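Local coordinates for hypothetical protein TT1465 (Thermus thermophilus, PDB 1WEK), which is of unknown function but has a Rossmann-like alpha/beta fold built on a parallel sheet and belongs to the SLOG clan, at residues A57-R60 / L61-L65; E192-Q195 / L196-L199; T200-P203 / E204-V207. All coordinates share one frame; numbering follows the deposited sequence.

Interaction 1 of 3, residues A57-R60 / L61-L65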
loop_
_atom_site.group_PDB
_atom_site.type_symbol
_atom_site.label_atom_id
_atom_site.label_comp_id
_atom_site.label_asym_id
_atom_site.label_seq_id
_atom_site.Cartn_x
_atom_site.Cartn_y
_atom_site.Cartn_z
ATOM N N ALA A 57 29.909 17.954 28.802
ATOM C CA ALA A 57 28.855 18.935 28.570
ATOM C C ALA A 57 27.587 18.208 28.136
ATOM O O ALA A 57 26.484 18.539 28.577
ATOM C CB ALA A 57 29.290 19.923 27.500
ATOM N N GLY A 58 27.758 17.212 27.274
ATOM C CA GLY A 58 26.626 16.447 26.785
ATOM C C GLY A 58 25.954 15.713 27.934
ATOM O O GLY A 58 24.712 15.641 28.001
ATOM N N TYR A 59 26.764 15.172 28.847
ATOM C CA TYR A 59 26.186 14.466 29.975
ATOM C C TYR A 59 25.333 15.434 30.795
ATOM O O TYR A 59 24.210 15.104 31.139
ATOM C CB TYR A 59 27.260 13.819 30.857
ATOM C CG TYR A 59 26.645 13.044 31.999
ATOM C CD1 TYR A 59 26.244 13.692 33.168
ATOM C CD2 TYR A 59 26.370 11.683 31.874
ATOM C CE1 TYR A 59 25.578 13.011 34.176
ATOM C CE2 TYR A 59 25.701 10.991 32.881
ATOM C CZ TYR A 59 25.303 11.665 34.025
ATOM O OH TYR A 59 24.573 11.011 34.987
ATOM N N ARG A 60 25.856 16.629 31.070
ATOM C CA ARG A 60 25.128 17.637 31.845
ATOM C C ARG A 60 23.817 18.055 31.181
ATOM O O ARG A 60 22.794 18.188 31.856
ATOM C CB ARG A 60 26.003 18.887 32.083
ATOM C CG ARG A 60 27.280 18.667 32.908
ATOM C CD ARG A 60 27.671 19.952 33.648
ATOM N NE ARG A 60 28.045 21.031 32.741
ATOM C CZ ARG A 60 27.818 22.327 32.951
ATOM N NH1 ARG A 60 27.202 22.741 34.051
ATOM N NH2 ARG A 60 28.226 23.218 32.054
ATOM N N LEU A 61 23.851 18.278 29.866
ATOM C CA LEU A 61 22.663 18.670 29.100
ATOM C C LEU A 61 21.620 17.566 29.214
ATOM O O LEU A 61 20.457 17.825 29.492
ATOM C CB LEU A 61 23.006 18.831 27.619
ATOM C CG LEU A 61 22.365 19.892 26.726
ATOM C CD1 LEU A 61 22.204 19.302 25.341
ATOM C CD2 LEU A 61 21.042 20.364 27.263
ATOM N N GLY A 62 22.053 16.332 28.963
ATOM C CA GLY A 62 21.146 15.201 29.036
ATOM C C GLY A 62 20.479 15.115 30.393
ATOM O O GLY A 62 19.268 14.946 30.484
ATOM N N ARG A 63 21.274 15.227 31.451
ATOM C CA ARG A 63 20.749 15.188 32.806
ATOM C C ARG A 63 19.804 16.374 33.107
ATOM O O ARG A 63 18.757 16.205 33.747
ATOM C CB ARG A 63 21.910 15.188 33.802
ATOM C CG ARG A 63 21.486 15.421 35.232
ATOM C CD ARG A 63 22.505 16.287 35.946
ATOM N NE ARG A 63 23.595 15.510 36.518
ATOM C CZ ARG A 63 24.846 15.942 36.629
ATOM N NH1 ARG A 63 25.189 17.149 36.188
ATOM N NH2 ARG A 63 25.750 15.174 37.220
ATOM N N ALA A 64 20.173 17.573 32.660
ATOM C CA ALA A 64 19.341 18.751 32.913
ATOM C C ALA A 64 17.971 18.653 32.239
ATOM O O ALA A 64 16.939 18.918 32.865
ATOM C CB ALA A 64 20.046 19.985 32.455
ATOM N N LEU A 65 17.952 18.259 30.972
ATOM C CA LEU A 65 16.684 18.148 30.256
ATOM C C LEU A 65 15.716 17.159 30.917
ATOM O O LEU A 65 14.528 17.434 31.041
ATOM C CB LEU A 65 16.946 17.752 28.818
ATOM C CG LEU A 65 17.669 18.824 28.002
ATOM C CD1 LEU A 65 18.310 18.184 26.775
ATOM C CD2 LEU A 65 16.673 19.914 27.614
#

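Interaction 2 of 3, residues E192-Q195 / L196-L199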
loop_
_atom_site.group_PDB
_atom_site.type_symbol
_atom_site.label_atom_id
_atom_site.label_comp_id
_atom_site.label_asym_id
_atom_site.label_seq_id
_atom_site.Cartn_x
_atom_site.Cartn_y
_atom_site.Cartn_z
ATOM N N GLU A 192 18.096 38.362 8.491
ATOM C CA GLU A 192 17.853 37.826 9.831
ATOM C C GLU A 192 18.076 36.324 9.951
ATOM O O GLU A 192 17.832 35.754 11.015
ATOM C CB GLU A 192 16.405 38.098 10.266
ATOM C CG GLU A 192 15.804 39.409 9.785
ATOM C CD GLU A 192 16.397 40.602 10.476
ATOM O OE1 GLU A 192 16.302 40.662 11.722
ATOM O OE2 GLU A 192 16.955 41.479 9.781
ATOM N N ASP A 193 18.535 35.668 8.889
ATOM C CA ASP A 193 18.704 34.214 8.965
ATOM C C ASP A 193 19.662 33.671 10.008
ATOM O O ASP A 193 19.548 32.506 10.395
ATOM C CB ASP A 193 19.066 33.635 7.610
ATOM C CG ASP A 193 17.936 33.758 6.611
ATOM O OD1 ASP A 193 16.769 33.895 7.037
ATOM O OD2 ASP A 193 18.215 33.701 5.400
ATOM N N LEU A 194 20.604 34.483 10.470
ATOM C CA LEU A 194 21.509 33.986 11.486
ATOM C C LEU A 194 20.858 33.965 12.861
ATOM O O LEU A 194 21.428 33.440 13.811
ATOM C CB LEU A 194 22.794 34.799 11.530
ATOM C CG LEU A 194 23.727 34.660 10.320
ATOM C CD1 LEU A 194 25.167 34.763 10.812
ATOM C CD2 LEU A 194 23.519 33.326 9.616
ATOM N N GLN A 195 19.661 34.528 12.970
ATOM C CA GLN A 195 18.953 34.534 14.239
ATOM C C GLN A 195 18.128 33.250 14.438
ATOM O O GLN A 195 17.481 33.076 15.475
ATOM C CB GLN A 195 18.042 35.767 14.339
ATOM C CG GLN A 195 18.697 37.010 14.938
ATOM C CD GLN A 195 19.835 37.542 14.094
ATOM O OE1 GLN A 195 21.011 37.427 14.458
ATOM N NE2 GLN A 195 19.493 38.127 12.953
ATOM N N LEU A 196 18.149 32.358 13.445
ATOM C CA LEU A 196 17.426 31.091 13.538
ATOM C C LEU A 196 18.070 30.222 14.621
ATOM O O LEU A 196 17.440 29.313 15.160
ATOM C CB LEU A 196 17.472 30.339 12.200
ATOM C CG LEU A 196 16.378 30.437 11.120
ATOM C CD1 LEU A 196 15.261 31.408 11.514
ATOM C CD2 LEU A 196 17.027 30.840 9.805
ATOM N N PHE A 197 19.326 30.500 14.946
ATOM C CA PHE A 197 20.012 29.729 15.974
ATOM C C PHE A 197 20.680 30.630 17.006
ATOM O O PHE A 197 20.926 31.810 16.747
ATOM C CB PHE A 197 21.061 28.814 15.337
ATOM C CG PHE A 197 22.135 29.551 14.584
ATOM C CD1 PHE A 197 23.216 30.117 15.259
ATOM C CD2 PHE A 197 22.057 29.697 13.199
ATOM C CE1 PHE A 197 24.198 30.809 14.573
ATOM C CE2 PHE A 197 23.039 30.395 12.495
ATOM C CZ PHE A 197 24.109 30.951 13.179
ATOM N N ARG A 198 20.968 30.060 18.173
ATOM C CA ARG A 198 21.611 30.787 19.255
ATOM C C ARG A 198 22.881 30.054 19.644
ATOM O O ARG A 198 22.876 28.839 19.827
ATOM C CB ARG A 198 20.676 30.883 20.464
ATOM C CG ARG A 198 19.485 31.807 20.247
ATOM C CD ARG A 198 18.511 31.809 21.426
ATOM N NE ARG A 198 19.138 32.164 22.701
ATOM C CZ ARG A 198 18.474 32.249 23.855
ATOM N NH1 ARG A 198 17.166 32.012 23.884
ATOM N NH2 ARG A 198 19.115 32.547 24.984
ATOM N N LEU A 199 23.971 30.800 19.779
ATOM C CA LEU A 199 25.248 30.214 20.141
ATOM C C LEU A 199 25.467 30.427 21.635
ATOM O O LEU A 199 25.341 31.539 22.127
ATOM C CB LEU A 199 26.348 30.884 19.312
ATOM C CG LEU A 199 27.637 30.119 19.014
ATOM C CD1 LEU A 199 27.381 28.643 18.941
ATOM C CD2 LEU A 199 28.202 30.615 17.704
#

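Interaction 3 of 3, residues T200-P203 / E204-V207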
loop_
_atom_site.group_PDB
_atom_site.type_symbol
_atom_site.label_atom_id
_atom_site.label_comp_id
_atom_site.label_asym_id
_atom_site.label_seq_id
_atom_site.Cartn_x
_atom_site.Cartn_y
_atom_site.Cartn_z
ATOM N N THR A 200 25.773 29.367 22.371
ATOM C CA THR A 200 25.973 29.523 23.811
ATOM C C THR A 200 26.934 28.515 24.415
ATOM O O THR A 200 27.147 27.434 23.863
ATOM C CB THR A 200 24.635 29.425 24.577
ATOM O OG1 THR A 200 24.853 29.745 25.955
ATOM C CG2 THR A 200 24.066 28.007 24.502
ATOM N N ASP A 201 27.515 28.883 25.557
ATOM C CA ASP A 201 28.449 28.015 26.276
ATOM C C ASP A 201 27.787 27.362 27.492
ATOM O O ASP A 201 28.349 26.436 28.088
ATOM C CB ASP A 201 29.665 28.809 26.774
ATOM C CG ASP A 201 30.703 29.050 25.690
ATOM O OD1 ASP A 201 30.779 28.258 24.738
ATOM O OD2 ASP A 201 31.464 30.023 25.803
ATOM N N GLU A 202 26.595 27.835 27.847
ATOM C CA GLU A 202 25.899 27.341 29.033
ATOM C C GLU A 202 24.713 26.405 28.804
ATOM O O GLU A 202 23.705 26.787 28.217
ATOM C CB GLU A 202 25.444 28.547 29.853
ATOM C CG GLU A 202 26.540 29.596 30.010
ATOM C CD GLU A 202 25.985 30.992 30.245
ATOM O OE1 GLU A 202 26.791 31.931 30.443
ATOM O OE2 GLU A 202 24.745 31.149 30.224
ATOM N N PRO A 203 24.823 25.157 29.271
ATOM C CA PRO A 203 23.715 24.221 29.086
ATOM C C PRO A 203 22.459 24.748 29.771
ATOM O O PRO A 203 21.345 24.511 29.305
ATOM C CB PRO A 203 24.234 22.943 29.743
ATOM C CG PRO A 203 25.716 23.027 29.504
ATOM C CD PRO A 203 26.008 24.472 29.820
ATOM N N GLU A 204 22.652 25.468 30.878
ATOM C CA GLU A 204 21.545 26.017 31.654
ATOM C C GLU A 204 20.715 26.984 30.837
ATOM O O GLU A 204 19.496 27.064 31.001
ATOM C CB GLU A 204 22.058 26.744 32.902
ATOM C CG GLU A 204 22.954 27.943 32.600
ATOM C CD GLU A 204 24.431 27.635 32.751
ATOM O OE1 GLU A 204 24.874 26.527 32.350
ATOM O OE2 GLU A 204 25.154 28.516 33.266
ATOM N N GLU A 205 21.375 27.726 29.954
ATOM C CA GLU A 205 20.675 28.692 29.125
ATOM C C GLU A 205 19.791 27.969 28.128
ATOM O O GLU A 205 18.688 28.428 27.813
ATOM C CB GLU A 205 21.678 29.599 28.406
ATOM C CG GLU A 205 21.039 30.639 27.506
ATOM C CD GLU A 205 21.974 31.792 27.205
ATOM O OE1 GLU A 205 23.078 31.544 26.672
ATOM O OE2 GLU A 205 21.603 32.950 27.510
ATOM N N VAL A 206 20.271 26.832 27.637
ATOM C CA VAL A 206 19.495 26.035 26.692
ATOM C C VAL A 206 18.262 25.459 27.371
ATOM O O VAL A 206 17.145 25.596 26.865
ATOM C CB VAL A 206 20.327 24.860 26.106
ATOM C CG1 VAL A 206 19.454 24.013 25.177
ATOM C CG2 VAL A 206 21.522 25.407 25.327
ATOM N N VAL A 207 18.454 24.820 28.522
ATOM C CA VAL A 207 17.329 24.232 29.226
ATOM C C VAL A 207 16.309 25.293 29.625
ATOM O O VAL A 207 15.106 25.071 29.513
ATOM C CB VAL A 207 17.788 23.480 30.476
ATOM C CG1 VAL A 207 16.585 22.885 31.177
ATOM C CG2 VAL A 207 18.782 22.388 30.084
#

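Interaction 1 of 3, residues A57-R60 / L61-L65
Tyr59 and Arg63, one turn apart, meet on helix 53-68, the crossover helix of the beta-alpha-beta unit that links the parallel strands 39-43 and 71-74. The compact part of this local contact is the helical backbone. Leu61 N donates to Ala57 O, Gly62 N to Gly58 O at 2.9 Å, Arg63 N to Tyr59 O and Ala64 N to Arg60 O, each the i to i+4 bond of an alpha-helix. Gly58 and Gly62 are buried; having no side chains, they probably let the backbone here be packed closely. Leu61 and Leu65 are apolar because they face inward, where their side chains meet helix 203-211 at Val207 and Leu210. Ala64 CB lies 3.3 Å from Arg60 O, and this small residue also fits against Val207.

The outer side is looser and carries long polar chains. Arg60 and Arg63 are exposed, with their guanidinium planes steeply inclined to one another, and the aliphatic CG of Arg60 comes no closer than 4.2 Å to Arg63 NH1. Tyr59 is amphipathic enough for the boundary: its hydroxyl bonds Glu90 OE1, while its ring edge serves the arginine. With CG anti to the backbone N (chi1 169°) and further bends at chi2 and chi3, Arg63 folds back along the helix. Its guanidinium stands 85° from the ring plane, and Tyr59 CE1 sits over one guanidinium face, 3.7 Å from Arg63 NH2.

Interaction 2 of 3, residues E192-Q195 / L196-L199
Leu196 closes the short 3-10 turn begun at Asp193: its N makes a weak bond to Asp193 O, 3.4 Å long but fairly straight at 163°. The two side chains lie side by side, Leu196 CD2 4.1 Å from Asp193 CB. The branched apolar chain of Leu196 packs on Leu152 and Leu155 of helix 142-156 and on Phe142 of the second subunit. Asp193 itself turns its carboxylate to Gly190 N and Gln156 NE2.

Phe197 comes next. Its CG lies between the backbone N and the carbonyl carbon (chi1 61°), which brings the ring back against the turn, one face toward Leu194 O. This oxygen stands 3.6 Å above the ring plane, over its centre, and Leu194 CD2 meets Phe197 CE2 at 4.1 Å as the two side chains lie side by side. A large flat residue can thus pack against the turn while reaching Val165, Leu167 and Val177.

At Arg198 the chain is extended and bonds through its backbone to Val165 and Leu167; Leu199 then packs on Trp173 and Val177. The whole is a 3-10 turn leading into strand 198-200, the outermost parallel strand on its side of the alpha/beta sheet within this chain.

Interaction 3 of 3, residues T200-P203 / E204-V207
An ST turn and a helix start join the end of strand 198-200 to helix 203-211, the last helix of this alpha/beta fold. Thr200 OG1 accepts from Glu202 N at 3.2 Å and donates to Glu205 OE1 at 2.6 Å, so a threonine hydroxyl serves both partners at once. Glu205 receives that bond on the anti lone pair of OE1, the one turned away from its other oxygen. Its CG is anti to the backbone N (chi1 180°), and the extended chain beyond carries the carboxylate back to the threonine.

Glu202 occupies the N-cap position. Its carbonyl oxygen accepts two weak bonds, from Glu205 N and from Val206 N. Proline fits the next place, the first turn of the helix, because its nitrogen has no hydrogen to offer and its fixed phi is helical; its ring rests on Arg60. Three glutamates gather here, with Glu202 OE2 4.0 Å from Glu204 OE2 and 3.9 Å from Glu205 OE1; the positive N-terminal end of the helix dipole would probably ease their mutual repulsion. On the inner side, the branched valines face different partners: Val206 CG2 meets Thr200 CG2 and the side chain packs on Phe166 of strand 165-168, while Val207 packs on helix 53-68. In the backbone, Val207 N bonds Pro203 O at 3.0 Å.

How the interactions relate
Interactions 1 and 3 belong to two helices that pack against each other, and the centres of the two interactions are 10 Å apart. Val207 CG2 lies 3.6 Å from Ala64 CB and 4.1 Å from Leu61 CD2, while Arg60 NH2 reaches Pro203 CD at 3.4 Å, so the exposed arginine borders the apolar seam. Interactions 2 and 3 follow directly in sequence: strand 198-200 carries the chain from the 3-10 turn to the start of helix 203-211, and Arg198 NH2 to Glu205 OE2, 3.6 Å, is a long, weak salt bridge across the junction. Interactions 1 and 2 do not touch, their nearest atoms being about 11 Å apart; interaction 3 touches both.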